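Putative diflavin flavoprotein A 3 (Synechocystis sp., PDB 6H0C) probably carries electrons from NADH to oxygen, reducing it to water, this chain being its flavodiiron core of metallo-hydrolase-like and flavodoxin-like parts. Local coordinates at residues A273-R278 with Q383-C388. Residues are numbered along the deposited sequence; the frame is centred on the assembly and turned at random.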
ATOM      1  N   ALA A 273      -7.202  10.011   2.552  1.00 22.97           N
ATOM      2  CA  ALA A 273      -6.259   9.901   3.655  1.00 24.00           C
ATOM      3  C   ALA A 273      -4.818  10.025   3.176  1.00 24.00           C
ATOM      4  O   ALA A 273      -4.004  10.686   3.828  1.00 23.52           O
ATOM      5  CB  ALA A 273      -6.460   8.579   4.391  1.00 25.72           C
ATOM      6  N   GLN A 274      -4.498   9.391   2.046  1.00 22.33           N
ATOM      7  CA  GLN A 274      -3.117   9.419   1.561  1.00 24.71           C
ATOM      8  C   GLN A 274      -2.774  10.834   1.117  1.00 25.75           C
ATOM      9  O   GLN A 274      -1.643  11.301   1.315  1.00 25.23           O
ATOM     10  CB  GLN A 274      -2.891   8.425   0.417  1.00 22.46           C
ATOM     11  CG  GLN A 274      -3.513   7.042   0.643  1.00 27.79           C
ATOM     12  CD  GLN A 274      -3.233   6.453   2.028  1.00 32.89           C
ATOM     13  OE1 GLN A 274      -2.159   6.639   2.603  1.00 28.73           O
ATOM     14  NE2 GLN A 274      -4.211   5.732   2.562  1.00 33.19           N
ATOM     15  N   ALA A 275      -3.759  11.527   0.547  1.00 24.50           N
ATOM     16  CA  ALA A 275      -3.555  12.911   0.108  1.00 26.58           C
ATOM     17  C   ALA A 275      -3.291  13.836   1.296  1.00 23.79           C
ATOM     18  O   ALA A 275      -2.357  14.644   1.273  1.00 25.61           O
ATOM     19  CB  ALA A 275      -4.751  13.401  -0.687  1.00 25.91           C
ATOM     20  N   ILE A 276      -4.109  13.718   2.335  1.00 23.00           N
ATOM     21  CA  ILE A 276      -3.902  14.511   3.546  1.00 27.62           C
ATOM     22  C   ILE A 276      -2.538  14.218   4.187  1.00 27.68           C
ATOM     23  O   ILE A 276      -1.819  15.138   4.581  1.00 26.06           O
ATOM     24  CB  ILE A 276      -5.027  14.267   4.570  1.00 27.24           C
ATOM     25  CG1 ILE A 276      -6.355  14.788   4.007  1.00 27.25           C
ATOM     26  CG2 ILE A 276      -4.698  14.921   5.908  1.00 22.05           C
ATOM     27  CD1 ILE A 276      -7.559  14.397   4.825  1.00 25.48           C
ATOM     28  N   ALA A 277      -2.174  12.942   4.274  1.00 23.77           N
ATOM     29  CA  ALA A 277      -0.892  12.573   4.858  1.00 24.46           C
ATOM     30  C   ALA A 277       0.275  13.228   4.115  1.00 25.00           C
ATOM     31  O   ALA A 277       1.225  13.706   4.727  1.00 26.11           O
ATOM     32  CB  ALA A 277      -0.727  11.056   4.866  1.00 21.86           C
ATOM     33  N   ARG A 278       0.203  13.238   2.792  1.00 25.77           N
ATOM     34  CA  ARG A 278       1.281  13.792   1.991  1.00 25.88           C
ATOM     35  C   ARG A 278       1.406  15.302   2.236  1.00 31.59           C
ATOM     36  O   ARG A 278       2.517  15.847   2.286  1.00 30.20           O
ATOM     37  CB  ARG A 278       1.047  13.468   0.512  1.00 26.62           C
ATOM     38  CG  ARG A 278       1.839  14.304  -0.482  1.00 31.80           C
ATOM     39  CD  ARG A 278       3.344  14.154  -0.346  1.00 33.29           C
ATOM     40  NE  ARG A 278       3.988  14.869  -1.447  1.00 43.24           N
ATOM     41  CZ  ARG A 278       5.289  15.121  -1.534  1.00 44.95           C
ATOM     42  NH1 ARG A 278       6.111  14.727  -0.570  1.00 40.00           N
ATOM     43  NH2 ARG A 278       5.763  15.778  -2.588  1.00 45.11           N
ATOM     44  N   GLN A 383      -8.697  17.801  -8.244  1.00 48.38           N
ATOM     45  CA  GLN A 383      -8.684  18.936  -7.346  1.00 43.38           C
ATOM     46  C   GLN A 383      -9.024  18.492  -5.925  1.00 46.49           C
ATOM     47  O   GLN A 383      -8.555  19.102  -4.963  1.00 47.76           O
ATOM     48  CB  GLN A 383      -9.630  20.027  -7.820  1.00 42.22           C
ATOM     49  CG  GLN A 383      -9.120  21.414  -7.456  1.00 53.63           C
ATOM     50  CD  GLN A 383     -10.051  22.526  -7.897  1.00 64.24           C
ATOM     51  OE1 GLN A 383     -10.711  22.436  -8.938  1.00 66.95           O
ATOM     52  NE2 GLN A 383     -10.109  23.590  -7.102  1.00 66.43           N
ATOM     53  N   THR A 384      -9.820  17.431  -5.794  1.00 46.52           N
ATOM     54  CA  THR A 384     -10.079  16.825  -4.483  1.00 39.97           C
ATOM     55  C   THR A 384      -8.771  16.546  -3.767  1.00 34.99           C
ATOM     56  O   THR A 384      -8.568  16.966  -2.634  1.00 36.39           O
ATOM     57  CB  THR A 384     -10.845  15.495  -4.580  1.00 39.10           C
ATOM     58  OG1 THR A 384     -12.067  15.680  -5.295  1.00 46.14           O
ATOM     59  CG2 THR A 384     -11.156  14.972  -3.193  1.00 37.77           C
ATOM     60  N   LEU A 385      -7.883  15.831  -4.452  1.00 34.55           N
ATOM     61  CA  LEU A 385      -6.600  15.449  -3.882  1.00 37.20           C
ATOM     62  C   LEU A 385      -5.790  16.671  -3.482  1.00 34.86           C
ATOM     63  O   LEU A 385      -5.180  16.686  -2.417  1.00 30.54           O
ATOM     64  CB  LEU A 385      -5.799  14.598  -4.868  1.00 37.53           C
ATOM     65  CG  LEU A 385      -6.417  13.272  -5.310  1.00 41.67           C
ATOM     66  CD1 LEU A 385      -5.489  12.553  -6.283  1.00 45.51           C
ATOM     67  CD2 LEU A 385      -6.699  12.417  -4.104  1.00 35.30           C
ATOM     68  N   LYS A 386      -5.787  17.697  -4.332  1.00 37.16           N
ATOM     69  CA  LYS A 386      -4.981  18.886  -4.072  1.00 32.75           C
ATOM     70  C   LYS A 386      -5.520  19.642  -2.866  1.00 30.30           C
ATOM     71  O   LYS A 386      -4.755  20.175  -2.060  1.00 32.67           O
ATOM     72  CB  LYS A 386      -4.942  19.795  -5.300  1.00 34.11           C
ATOM     73  CG  LYS A 386      -4.414  19.107  -6.552  1.00 44.82           C
ATOM     74  CD  LYS A 386      -2.997  18.581  -6.354  1.00 51.55           C
ATOM     75  CE  LYS A 386      -1.995  19.720  -6.238  1.00 58.58           C
ATOM     76  NZ  LYS A 386      -0.608  19.217  -6.061  1.00 59.76           N
ATOM     77  N   MET A 387      -6.842  19.676  -2.745  1.00 29.52           N
ATOM     78  CA  MET A 387      -7.494  20.296  -1.593  1.00 32.59           C
ATOM     79  C   MET A 387      -7.132  19.555  -0.303  1.00 33.90           C
ATOM     80  O   MET A 387      -6.760  20.173   0.691  1.00 38.86           O
ATOM     81  CB  MET A 387      -9.016  20.333  -1.793  1.00 36.57           C
ATOM     82  CG  MET A 387      -9.800  20.783  -0.569  1.00 45.27           C
ATOM     83  SD  MET A 387     -10.229  19.442   0.568  1.00100.74           S
ATOM     84  CE  MET A 387     -11.637  18.687  -0.251  1.00 46.31           C
ATOM     85  N   CYS A 388      -7.226  18.229  -0.326  1.00 32.72           N
ATOM     86  CA  CYS A 388      -6.846  17.422   0.832  1.00 31.95           C
ATOM     87  C   CYS A 388      -5.368  17.600   1.199  1.00 31.29           C
ATOM     88  O   CYS A 388      -5.016  17.730   2.375  1.00 30.82           O
ATOM     89  CB  CYS A 388      -7.142  15.943   0.571  1.00 28.40           C
ATOM     90  SG  CYS A 388      -8.903  15.560   0.518  1.00 36.22           S
TER
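Ala-275 and Cys-388 meet through their CB atoms, 3.7 Å apart, and both CB atoms point at the opposing helix. The rest of the apolar packing lies around this pair. Leu-385 sends one branch over, CD2 coming to 4.1 Å from Ala-275 CB. Ile-276 contributes CG1, 3.7 Å from Cys-388 CB; a chi1 of -66° sets CG1 against Cys-388, while CG2 takes the position anti to N. Cys-388 receives Ala-275 and Ile-276 on its CB rather than on SG, which its own chi1 of -70° turns away from both.

Both segments belong to the flavodoxin-like domain, an alpha/beta fold with a five-stranded parallel sheet in the order 2-1-3-4-5. Helix 268-281 follows the first strand, 257-262, and the C-terminal helix 382-404 follows the last, 368-377. These first and last helices of the domain pack side by side over one face of the sheet: Ala-273 and Ala-277 touch strand 257-262, Ile-276 and Thr-384 strand 368-377.

Side chain against backbone is the second kind of contact. Ala-275 CB lies 3.7 Å from Leu-385 O, and Ile-276 CG1 approaches Cys-388 O at 3.6 Å. Such closeness accords with the small Ala-275 and Cys-388 at the interface: the segment axes close to 8.1 Å at a crossing angle of -42°, and the CA atoms of Ile-276 and Cys-388 are 5.0 Å apart.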